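Local coordinates for protein inorganic pyrophosphatase (Helicobacter pylori, PDB 2BQX) that catalyses the hydrolysis of inorganic pyrophosphate to two phosphate ions with magnesium as cofactor, working as a homohexamer, at residues M100-I105 and I161-K166; R42-A47 and E138-L143; L73-F78 and D113-Y118; D131-F136 and K152-K157. All blocks are in the same frame, centred on the assembly; numbering follows the deposited sequence.

Contact 1 of 4, residues M100-I105 and I161-K166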
# COMPACT_ATOMS: atom_id res chain seq x y z
N MET A 100 -35.71 -1.14 -8.98
CA MET A 100 -35.33 -1.12 -7.58
C MET A 100 -34.20 -2.10 -7.32
O MET A 100 -34.06 -3.12 -8.00
CB MET A 100 -36.53 -1.46 -6.69
CG MET A 100 -37.60 -0.38 -6.70
SD MET A 100 -36.93 1.25 -6.30
CE MET A 100 -36.55 1.07 -4.56
N ASP A 101 -33.36 -1.76 -6.35
CA ASP A 101 -32.24 -2.61 -6.00
C ASP A 101 -32.10 -2.55 -4.50
O ASP A 101 -32.43 -1.54 -3.87
CB ASP A 101 -30.97 -2.12 -6.70
CG ASP A 101 -29.84 -3.13 -6.64
OD1 ASP A 101 -30.06 -4.27 -6.16
OD2 ASP A 101 -28.72 -2.79 -7.08
N GLU A 102 -31.62 -3.64 -3.91
CA GLU A 102 -31.45 -3.70 -2.48
C GLU A 102 -30.04 -4.17 -2.19
O GLU A 102 -29.51 -5.04 -2.89
CB GLU A 102 -32.45 -4.69 -1.88
CG GLU A 102 -32.33 -6.10 -2.47
CD GLU A 102 -32.85 -6.18 -3.90
OE1 GLU A 102 -32.33 -7.02 -4.67
OE2 GLU A 102 -33.78 -5.43 -4.24
N LYS A 103 -29.41 -3.58 -1.18
CA LYS A 103 -28.07 -4.00 -0.80
C LYS A 103 -28.14 -4.36 0.67
O LYS A 103 -28.37 -3.49 1.51
CB LYS A 103 -27.05 -2.86 -0.99
CG LYS A 103 -27.00 -2.23 -2.38
CD LYS A 103 -26.53 -3.20 -3.44
CE LYS A 103 -26.49 -2.53 -4.81
NZ LYS A 103 -26.27 -3.52 -5.90
N LEU A 104 -27.97 -5.64 0.99
CA LEU A 104 -28.00 -6.07 2.37
C LEU A 104 -26.79 -5.44 3.07
O LEU A 104 -25.73 -5.29 2.46
CB LEU A 104 -27.91 -7.60 2.45
CG LEU A 104 -29.11 -8.39 1.90
CD1 LEU A 104 -28.80 -9.89 1.89
CD2 LEU A 104 -30.33 -8.10 2.75
N ILE A 105 -26.95 -5.05 4.33
CA ILE A 105 -25.86 -4.45 5.10
C ILE A 105 -25.47 -5.48 6.14
O ILE A 105 -26.29 -5.88 6.97
CB ILE A 105 -26.31 -3.15 5.82
CG1 ILE A 105 -26.84 -2.14 4.80
CG2 ILE A 105 -25.14 -2.57 6.63
CD1 ILE A 105 -25.87 -1.74 3.71
N ILE A 161 -33.93 -9.12 6.87
CA ILE A 161 -34.24 -10.54 6.96
C ILE A 161 -35.36 -10.89 5.98
O ILE A 161 -35.32 -11.94 5.33
CB ILE A 161 -34.65 -10.93 8.40
CG1 ILE A 161 -33.42 -10.83 9.31
CG2 ILE A 161 -35.23 -12.34 8.43
CD1 ILE A 161 -33.73 -10.90 10.79
N LYS A 162 -36.34 -10.01 5.86
CA LYS A 162 -37.45 -10.23 4.94
C LYS A 162 -36.93 -10.28 3.51
O LYS A 162 -37.34 -11.14 2.72
CB LYS A 162 -38.49 -9.12 5.09
CG LYS A 162 -39.30 -9.22 6.37
CD LYS A 162 -40.32 -8.10 6.47
CE LYS A 162 -41.26 -8.32 7.64
NZ LYS A 162 -40.54 -8.42 8.93
N VAL A 163 -36.03 -9.37 3.19
CA VAL A 163 -35.43 -9.30 1.86
C VAL A 163 -34.68 -10.58 1.56
O VAL A 163 -34.80 -11.15 0.47
CB VAL A 163 -34.46 -8.09 1.76
CG1 VAL A 163 -33.74 -8.08 0.42
CG2 VAL A 163 -35.25 -6.80 1.94
N LEU A 164 -33.90 -11.05 2.53
CA LEU A 164 -33.13 -12.27 2.36
C LEU A 164 -34.03 -13.49 2.16
O LEU A 164 -33.82 -14.26 1.24
CB LEU A 164 -32.22 -12.50 3.58
CG LEU A 164 -31.42 -13.80 3.55
CD1 LEU A 164 -30.47 -13.80 2.34
CD2 LEU A 164 -30.63 -13.94 4.83
N GLU A 165 -35.02 -13.65 3.03
CA GLU A 165 -35.92 -14.80 2.92
C GLU A 165 -36.66 -14.81 1.59
O GLU A 165 -36.85 -15.86 0.98
CB GLU A 165 -36.91 -14.82 4.08
CG GLU A 165 -36.23 -14.84 5.45
CD GLU A 165 -37.20 -15.09 6.59
OE1 GLU A 165 -38.38 -14.70 6.47
OE2 GLU A 165 -36.77 -15.68 7.61
N LYS A 166 -37.07 -13.63 1.14
CA LYS A 166 -37.77 -13.52 -0.13
C LYS A 166 -36.84 -13.94 -1.27
O LYS A 166 -37.26 -14.61 -2.22
CB LYS A 166 -38.24 -12.08 -0.33
CG LYS A 166 -39.07 -11.84 -1.57
CD LYS A 166 -39.74 -10.48 -1.49
CE LYS A 166 -40.65 -10.26 -2.68
NZ LYS A 166 -41.39 -8.97 -2.54
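Val163 of helix 157-171 rests on Glu102 and Leu104 of strand 99-108, at a place where the C-terminal helix packs on the central beta sheet of the pyrophosphatase fold. The axes of segments 100-105 and 161-166 approach to 9.5 Å, at 114° to each other, so the helix crosses the strand rather than following it. The Glu102 side chain leaves the strand toward the helix from CB. Its CG sits between the backbone N and the carbonyl carbon (chi1 58°), and this swing brings CG to 3.8 Å from Val163 CG1. The chain then bends at chi2, and CD turns off from the valine. At the tip, OE2 is hydrogen-bonded to Ser63 OG, which gives the carboxylate a partner inside this buried contact. That end also comes near Asp64, a predicted magnesium ligand.

On the other side of the strand, Lys103 turns away from the helix. Its NZ bridges to Asp101 OD2 at 2.8 Å, on the syn side but 31° out of the plane of a carboxylate predicted to bind magnesium, and to Asp69 as well. Two residues along from Glu102, the branches of Leu104 divide their work: CD2 lies 4.1 Å from Val163 CG1, and CD1 reaches Leu164 CD1 at 4.3 Å.

Contact 2 of 4, residues R42-A47 and E138-L143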
# COMPACT_ATOMS: atom_id res chain seq x y z
N ARG A 42 -15.63 -3.71 -13.83
CA ARG A 42 -15.61 -2.27 -14.01
C ARG A 42 -14.59 -1.56 -13.14
O ARG A 42 -14.30 -1.99 -12.03
CB ARG A 42 -17.00 -1.71 -13.70
CG ARG A 42 -17.12 -0.20 -13.69
CD ARG A 42 -17.01 0.37 -15.09
NE ARG A 42 -17.81 -0.41 -16.04
CZ ARG A 42 -19.11 -0.64 -15.91
NH1 ARG A 42 -19.75 -1.37 -16.82
NH2 ARG A 42 -19.78 -0.14 -14.87
N VAL A 43 -14.03 -0.49 -13.68
CA VAL A 43 -13.10 0.34 -12.92
C VAL A 43 -13.88 1.63 -12.79
O VAL A 43 -14.29 2.23 -13.79
CB VAL A 43 -11.78 0.61 -13.68
CG1 VAL A 43 -10.89 1.51 -12.83
CG2 VAL A 43 -11.05 -0.70 -13.96
N LEU A 44 -14.13 2.05 -11.56
CA LEU A 44 -14.89 3.27 -11.30
C LEU A 44 -14.42 4.43 -12.17
O LEU A 44 -13.22 4.66 -12.31
CB LEU A 44 -14.79 3.65 -9.82
CG LEU A 44 -15.39 2.67 -8.81
CD1 LEU A 44 -15.16 3.19 -7.40
CD2 LEU A 44 -16.89 2.50 -9.07
N TYR A 45 -15.37 5.16 -12.75
CA TYR A 45 -15.05 6.30 -13.61
C TYR A 45 -14.58 7.50 -12.78
O TYR A 45 -13.81 8.32 -13.26
CB TYR A 45 -16.29 6.74 -14.40
CG TYR A 45 -16.64 5.88 -15.60
CD1 TYR A 45 -16.50 4.49 -15.57
CD2 TYR A 45 -17.20 6.46 -16.74
CE1 TYR A 45 -16.90 3.71 -16.66
CE2 TYR A 45 -17.61 5.69 -17.82
CZ TYR A 45 -17.46 4.32 -17.78
OH TYR A 45 -17.88 3.56 -18.85
N GLY A 46 -15.07 7.58 -11.55
CA GLY A 46 -14.70 8.70 -10.70
C GLY A 46 -13.62 8.40 -9.69
O GLY A 46 -13.18 7.25 -9.54
N ALA A 47 -13.19 9.45 -9.00
CA ALA A 47 -12.14 9.35 -7.99
C ALA A 47 -12.82 8.87 -6.71
O ALA A 47 -12.95 9.63 -5.74
CB ALA A 47 -11.50 10.71 -7.78
N GLU A 138 -25.03 6.99 -4.44
CA GLU A 138 -25.72 8.10 -5.07
C GLU A 138 -24.88 8.77 -6.16
O GLU A 138 -25.43 9.37 -7.08
CB GLU A 138 -26.08 9.14 -4.01
CG GLU A 138 -27.23 10.04 -4.39
CD GLU A 138 -28.46 9.78 -3.52
OE1 GLU A 138 -28.43 10.14 -2.32
OE2 GLU A 138 -29.44 9.20 -4.04
N THR A 139 -23.55 8.63 -6.09
CA THR A 139 -22.69 9.29 -7.07
C THR A 139 -21.70 8.46 -7.89
O THR A 139 -21.19 8.95 -8.90
CB THR A 139 -21.84 10.38 -6.39
OG1 THR A 139 -20.94 9.77 -5.45
CG2 THR A 139 -22.73 11.37 -5.66
N TYR A 140 -21.44 7.23 -7.49
CA TYR A 140 -20.45 6.41 -8.18
C TYR A 140 -20.74 6.08 -9.64
O TYR A 140 -19.85 5.65 -10.38
CB TYR A 140 -20.15 5.14 -7.37
CG TYR A 140 -21.08 3.97 -7.58
CD1 TYR A 140 -22.46 4.10 -7.45
CD2 TYR A 140 -20.56 2.70 -7.85
CE1 TYR A 140 -23.30 2.99 -7.57
CE2 TYR A 140 -21.39 1.59 -7.97
CZ TYR A 140 -22.76 1.74 -7.83
OH TYR A 140 -23.58 0.64 -7.93
N LYS A 141 -21.98 6.28 -10.07
CA LYS A 141 -22.35 6.02 -11.45
C LYS A 141 -22.68 7.31 -12.18
O LYS A 141 -23.16 7.28 -13.32
CB LYS A 141 -23.53 5.05 -11.54
CG LYS A 141 -23.15 3.60 -11.29
CD LYS A 141 -24.33 2.69 -11.52
CE LYS A 141 -23.92 1.24 -11.39
NZ LYS A 141 -25.07 0.33 -11.68
N ASP A 142 -22.42 8.45 -11.55
CA ASP A 142 -22.70 9.74 -12.19
C ASP A 142 -22.08 9.83 -13.57
O ASP A 142 -22.75 10.19 -14.54
CB ASP A 142 -22.16 10.92 -11.36
CG ASP A 142 -23.00 11.22 -10.11
OD1 ASP A 142 -24.16 10.78 -10.03
OD2 ASP A 142 -22.47 11.93 -9.22
N LEU A 143 -20.79 9.51 -13.67
CA LEU A 143 -20.06 9.60 -14.93
C LEU A 143 -20.38 8.53 -15.96
O LEU A 143 -19.98 8.64 -17.11
CB LEU A 143 -18.55 9.60 -14.65
CG LEU A 143 -18.03 10.79 -13.85
CD1 LEU A 143 -16.58 10.56 -13.44
CD2 LEU A 143 -18.16 12.07 -14.66
O HOH W 1 -18.07 4.46 -12.44
O HOH W 2 -17.34 6.63 -10.00
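Along the rim of the predicted substrate pocket, Leu44 and Tyr45 in the loop after strand 38-43 meet Tyr140 and Leu143 at the C-terminal end of helix 127-139. Tyr140 sits in a type I beta turn from Thr139 to Asp142, closed by the bond from Asp142 N to Thr139 O, and Leu143 comes directly after it. Leu44 brings CD2 to 3.9 Å from Tyr140 CD2, at the edge of the ring and near its plane. The tyrosine gets there with CG held between its backbone N and carbonyl carbon (chi1 85°). One of its faces carries Lys141 CG, offset toward the rim, and the rings of Phe136 and Phe137 also meet it.

Leu143 does the other half of the packing. Its CB is 3.7 Å from Tyr45 CB, while CD1 runs on to the backbone, 3.6 Å from Tyr45 O, and reaches Gly46 CA. Going the other way, Tyr45 CD2 comes up obliquely to Leu143 O at 3.6 Å.

No direct hydrogen bond joins the two segments; two waters do it instead. One accepts from Tyr45 N (2.8 Å to the oxygen), the other from Gly46 N, and both are placed to donate to Tyr140 O, though each has further acceptors in reach. The second subunit packs His135 on Leu143, and the third sets Pro114 against Tyr45. Arg42, salt-bridged to Glu144, and Tyr140 are both predicted to bind substrate, and such an arginine and tyrosine around the pyrophosphate are typical of the PPase family active site.

Contact 3 of 4, residues L73-F78 and D113-Y118; sequences LSDVAF and DPTHSY
Two irregular loops come together where Asp75 meets Thr115 and His116, their CA atoms nearest at Ser74 and His116, 7.8 Å apart, with Pro114 to Ser117 folded as a type I beta turn. Asp75 is the side chain that spans them. Its OD1 stands 3.3 Å from His116 CE1, at the edge of the imidazole and near its plane, with carboxylate and ring turned 72° apart. The other oxygen, OD2, lies 3.2 Å from Thr115 CG2; both set oxygen against C-H, and no hydrogen bond crosses. That same methyl covers one face of the His116 ring, offset toward the rim.

Each loop is braced by a small side-chain-to-backbone motif. Ser74 OG accepts from Val76 N at 3.0 Å, an ST turn; Asp113 OD1 accepts from Thr115 N at 2.9 Å, an Asx turn. The threonine N-H meets OD1 from above the carboxylate plane, 45° out of it, whereas the hydroxyl of Thr115 donates to the same oxygen on the syn side. These loops lead off strands 69-72 and 99-108 to the subunit interfaces, where His128 of the fifth subunit packs on Thr115 and Ile27 of the fourth on Val76. A water 2.9 Å from His116 ND1 also makes a weak bond to Leu73 O.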
# COMPACT_ATOMS: atom_id res chain seq x y z
N LEU A 73 -19.43 -4.63 6.06
CA LEU A 73 -18.69 -3.56 6.71
C LEU A 73 -17.62 -4.14 7.62
O LEU A 73 -17.86 -5.08 8.38
CB LEU A 73 -19.64 -2.67 7.50
CG LEU A 73 -20.42 -1.64 6.66
CD1 LEU A 73 -21.24 -2.34 5.59
CD2 LEU A 73 -21.32 -0.83 7.58
N SER A 74 -16.42 -3.57 7.55
CA SER A 74 -15.31 -4.07 8.34
C SER A 74 -14.22 -3.02 8.31
O SER A 74 -14.25 -2.13 7.46
CB SER A 74 -14.78 -5.37 7.73
OG SER A 74 -13.55 -5.74 8.32
N ASP A 75 -13.27 -3.11 9.23
CA ASP A 75 -12.17 -2.16 9.19
C ASP A 75 -11.14 -2.66 8.20
O ASP A 75 -10.28 -1.90 7.76
CB ASP A 75 -11.53 -2.01 10.57
CG ASP A 75 -12.44 -1.31 11.56
OD1 ASP A 75 -13.26 -0.47 11.12
OD2 ASP A 75 -12.32 -1.59 12.76
N VAL A 76 -11.21 -3.95 7.86
CA VAL A 76 -10.25 -4.52 6.91
C VAL A 76 -10.88 -4.87 5.56
O VAL A 76 -12.09 -5.00 5.45
CB VAL A 76 -9.57 -5.80 7.47
CG1 VAL A 76 -8.90 -5.49 8.79
CG2 VAL A 76 -10.58 -6.93 7.61
N ALA A 77 -10.03 -4.99 4.55
CA ALA A 77 -10.46 -5.33 3.19
C ALA A 77 -10.23 -6.82 2.91
O ALA A 77 -9.12 -7.32 3.06
CB ALA A 77 -9.66 -4.48 2.18
N PHE A 78 -11.30 -7.52 2.53
CA PHE A 78 -11.22 -8.94 2.22
C PHE A 78 -10.92 -9.11 0.73
O PHE A 78 -11.42 -8.34 -0.10
CB PHE A 78 -12.54 -9.65 2.56
CG PHE A 78 -12.94 -9.53 4.01
CD1 PHE A 78 -12.03 -9.86 5.01
CD2 PHE A 78 -14.19 -9.07 4.37
CE1 PHE A 78 -12.37 -9.73 6.36
CE2 PHE A 78 -14.55 -8.93 5.71
CZ PHE A 78 -13.63 -9.26 6.70
N ASP A 113 -14.33 -11.75 13.25
CA ASP A 113 -13.83 -10.46 13.72
C ASP A 113 -14.92 -9.81 14.59
O ASP A 113 -15.97 -9.43 14.08
CB ASP A 113 -13.50 -9.55 12.53
CG ASP A 113 -12.89 -8.22 12.96
OD1 ASP A 113 -12.81 -7.95 14.18
OD2 ASP A 113 -12.47 -7.44 12.08
N PRO A 114 -14.67 -9.70 15.90
CA PRO A 114 -15.64 -9.10 16.83
C PRO A 114 -15.53 -7.58 16.97
O PRO A 114 -16.19 -6.99 17.82
CB PRO A 114 -15.33 -9.81 18.14
CG PRO A 114 -13.84 -9.94 18.08
CD PRO A 114 -13.60 -10.39 16.64
N THR A 115 -14.70 -6.96 16.14
CA THR A 115 -14.50 -5.51 16.20
C THR A 115 -15.80 -4.72 16.36
O THR A 115 -15.89 -3.84 17.21
CB THR A 115 -13.76 -5.00 14.95
OG1 THR A 115 -12.45 -5.58 14.90
CG2 THR A 115 -13.62 -3.48 15.00
N HIS A 116 -16.80 -5.03 15.54
CA HIS A 116 -18.07 -4.32 15.63
C HIS A 116 -19.21 -5.19 16.18
O HIS A 116 -20.35 -5.08 15.76
CB HIS A 116 -18.46 -3.76 14.27
CG HIS A 116 -17.50 -2.73 13.75
ND1 HIS A 116 -16.54 -3.02 12.80
CD2 HIS A 116 -17.31 -1.43 14.10
CE1 HIS A 116 -15.81 -1.94 12.58
NE2 HIS A 116 -16.26 -0.96 13.35
N SER A 117 -18.88 -6.05 17.14
CA SER A 117 -19.87 -6.92 17.74
C SER A 117 -20.99 -6.11 18.41
O SER A 117 -22.09 -6.62 18.62
CB SER A 117 -19.21 -7.84 18.78
OG SER A 117 -18.63 -7.08 19.82
N TYR A 118 -20.70 -4.85 18.74
CA TYR A 118 -21.69 -3.98 19.39
C TYR A 118 -22.79 -3.53 18.44
O TYR A 118 -23.84 -3.05 18.88
CB TYR A 118 -21.01 -2.74 19.98
CG TYR A 118 -20.36 -1.83 18.97
CD1 TYR A 118 -19.05 -2.05 18.55
CD2 TYR A 118 -21.06 -0.76 18.42
CE1 TYR A 118 -18.45 -1.22 17.60
CE2 TYR A 118 -20.47 0.07 17.47
CZ TYR A 118 -19.16 -0.17 17.06
OH TYR A 118 -18.58 0.65 16.12
O HOH W 3 -16.42 -5.61 11.42

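Contact 4 of 4, residues D131-F136 and K152-K157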
# COMPACT_ATOMS: atom_id res chain seq x y z
N ASP A 131 -24.00 7.80 5.94
CA ASP A 131 -24.01 8.87 4.95
C ASP A 131 -22.96 8.62 3.87
O ASP A 131 -23.20 8.89 2.69
CB ASP A 131 -23.74 10.23 5.60
CG ASP A 131 -24.86 10.68 6.51
OD1 ASP A 131 -26.00 10.22 6.33
OD2 ASP A 131 -24.59 11.52 7.39
N LYS A 132 -21.79 8.12 4.27
CA LYS A 132 -20.72 7.86 3.30
C LYS A 132 -21.15 6.78 2.32
O LYS A 132 -20.91 6.88 1.12
CB LYS A 132 -19.43 7.43 4.02
CG LYS A 132 -18.29 7.05 3.05
CD LYS A 132 -17.03 6.54 3.77
CE LYS A 132 -16.32 7.64 4.54
NZ LYS A 132 -15.04 7.15 5.17
N ILE A 133 -21.77 5.73 2.84
CA ILE A 133 -22.22 4.64 1.98
C ILE A 133 -23.31 5.11 1.02
O ILE A 133 -23.28 4.81 -0.18
CB ILE A 133 -22.76 3.47 2.82
CG1 ILE A 133 -21.59 2.81 3.56
CG2 ILE A 133 -23.50 2.47 1.93
CD1 ILE A 133 -21.98 1.70 4.50
N LYS A 134 -24.26 5.87 1.55
CA LYS A 134 -25.36 6.38 0.73
C LYS A 134 -24.85 7.30 -0.37
O LYS A 134 -25.28 7.21 -1.52
CB LYS A 134 -26.37 7.12 1.62
CG LYS A 134 -27.44 7.90 0.86
CD LYS A 134 -28.71 8.09 1.70
CE LYS A 134 -28.46 8.85 2.98
NZ LYS A 134 -29.68 8.91 3.84
N HIS A 135 -23.93 8.19 -0.01
CA HIS A 135 -23.37 9.14 -0.95
C HIS A 135 -22.56 8.43 -2.04
O HIS A 135 -22.50 8.89 -3.19
CB HIS A 135 -22.52 10.16 -0.19
CG HIS A 135 -21.78 11.11 -1.08
ND1 HIS A 135 -20.46 10.91 -1.45
CD2 HIS A 135 -22.18 12.25 -1.70
CE1 HIS A 135 -20.09 11.88 -2.26
NE2 HIS A 135 -21.11 12.70 -2.43
N PHE A 136 -21.94 7.31 -1.69
CA PHE A 136 -21.17 6.56 -2.67
C PHE A 136 -22.08 6.01 -3.77
O PHE A 136 -21.82 6.19 -4.96
CB PHE A 136 -20.44 5.39 -2.01
CG PHE A 136 -19.77 4.47 -2.98
CD1 PHE A 136 -18.55 4.81 -3.55
CD2 PHE A 136 -20.37 3.27 -3.35
CE1 PHE A 136 -17.93 3.97 -4.47
CE2 PHE A 136 -19.77 2.42 -4.28
CZ PHE A 136 -18.54 2.77 -4.84
N LYS A 152 -32.78 5.54 -1.61
CA LYS A 152 -33.97 5.84 -0.82
C LYS A 152 -33.59 6.00 0.65
O LYS A 152 -33.88 7.02 1.27
CB LYS A 152 -35.01 4.73 -0.96
CG LYS A 152 -35.39 4.42 -2.40
CD LYS A 152 -35.90 5.66 -3.13
CE LYS A 152 -36.21 5.33 -4.58
NZ LYS A 152 -36.60 6.53 -5.36
N GLY A 153 -32.93 4.98 1.20
CA GLY A 153 -32.53 5.03 2.60
C GLY A 153 -32.29 3.65 3.15
O GLY A 153 -32.43 2.66 2.44
N PHE A 154 -31.93 3.57 4.43
CA PHE A 154 -31.68 2.30 5.09
C PHE A 154 -32.88 1.82 5.90
O PHE A 154 -33.66 2.62 6.41
CB PHE A 154 -30.50 2.40 6.06
CG PHE A 154 -29.19 2.67 5.39
CD1 PHE A 154 -28.80 3.97 5.10
CD2 PHE A 154 -28.32 1.63 5.09
CE1 PHE A 154 -27.56 4.24 4.51
CE2 PHE A 154 -27.08 1.88 4.50
CZ PHE A 154 -26.70 3.18 4.21
N GLU A 155 -33.01 0.50 6.02
CA GLU A 155 -34.06 -0.10 6.83
C GLU A 155 -33.34 -1.04 7.80
O GLU A 155 -32.20 -1.43 7.54
CB GLU A 155 -35.06 -0.87 5.96
CG GLU A 155 -35.67 0.01 4.89
CD GLU A 155 -37.02 -0.48 4.42
OE1 GLU A 155 -37.20 -1.70 4.27
OE2 GLU A 155 -37.91 0.38 4.18
N ASN A 156 -34.00 -1.39 8.90
CA ASN A 156 -33.37 -2.24 9.91
C ASN A 156 -33.20 -3.72 9.59
O ASN A 156 -33.59 -4.20 8.52
CB ASN A 156 -34.11 -2.09 11.25
CG ASN A 156 -35.57 -2.47 11.16
OD1 ASN A 156 -35.96 -3.29 10.34
ND2 ASN A 156 -36.38 -1.89 12.04
N LYS A 157 -32.61 -4.43 10.53
CA LYS A 157 -32.35 -5.86 10.39
C LYS A 157 -33.62 -6.67 10.11
O LYS A 157 -33.60 -7.61 9.32
CB LYS A 157 -31.67 -6.38 11.66
CG LYS A 157 -31.26 -7.84 11.60
CD LYS A 157 -30.72 -8.30 12.95
CE LYS A 157 -30.28 -9.74 12.88
NZ LYS A 157 -29.86 -10.29 14.21
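Apolar packing carries this contact, and it is centred on the ring of Phe154, which reaches from strand 149-156 to Ile133 and Lys134 on helix 127-139. The tip of the ring does most of the touching: Phe154 CZ lies 4.0 Å from Ile133 CG2, with the methyl at the ring edge and near its plane. The two side chains cross at about a right angle. Ile133 offers this branch because CG2 stands anti to its own backbone N, leaving CG1 to lead elsewhere. Beside it, Lys134 contributes its CB, 4.3 Å from Phe154 CE1 and oblique to the ring. The closest CA pair is Lys134 and Gly153, 7.5 Å apart.

Polar interactions run within each element or out to its neighbours, and no hydrogen bond crosses between the segments. On the strand, Lys152 and Gly153 both face Asn93 in a classic beta bulge. Farther on, Asn156 is the N-cap of the last helix, its OD1 accepting from Ser159 N. On the helix, His135 NE2 is hydrogen-bonded to Asp142 OD2 of the second subunit.

Leu92 of strand 83-96 touches both Ile133 and Phe154, and Ile122 lies against the ring too. Helix 127-139 is thus packed between the central sheet, where strand 149-156 pairs antiparallel with 83-96, and the second subunit on its outer side.

How the contacts relate
From the N terminus, contact 2 opens first at 42-47, followed by contact 3 at 73-78 and contact 1 at 100-105. Contact 3 is the first to close, at 113-118, wholly within the span of contact 2. Contact 4 then opens at 131-136, in series with contact 3; contact 2 closes at 138-143, contact 4 at 152-157 and contact 1 last, at 161-166. Contact 4 therefore lies within the span of contact 1, contact 1 crosses contacts 2 and 3, and contact 4 crosses contact 2. Helix 127-139 serves contacts 2 and 4, linking pocket rim to sheet. Leu73 of contact 3 touches Ile105 of contact 1 and Ile133 of contact 4, joining the three around the core.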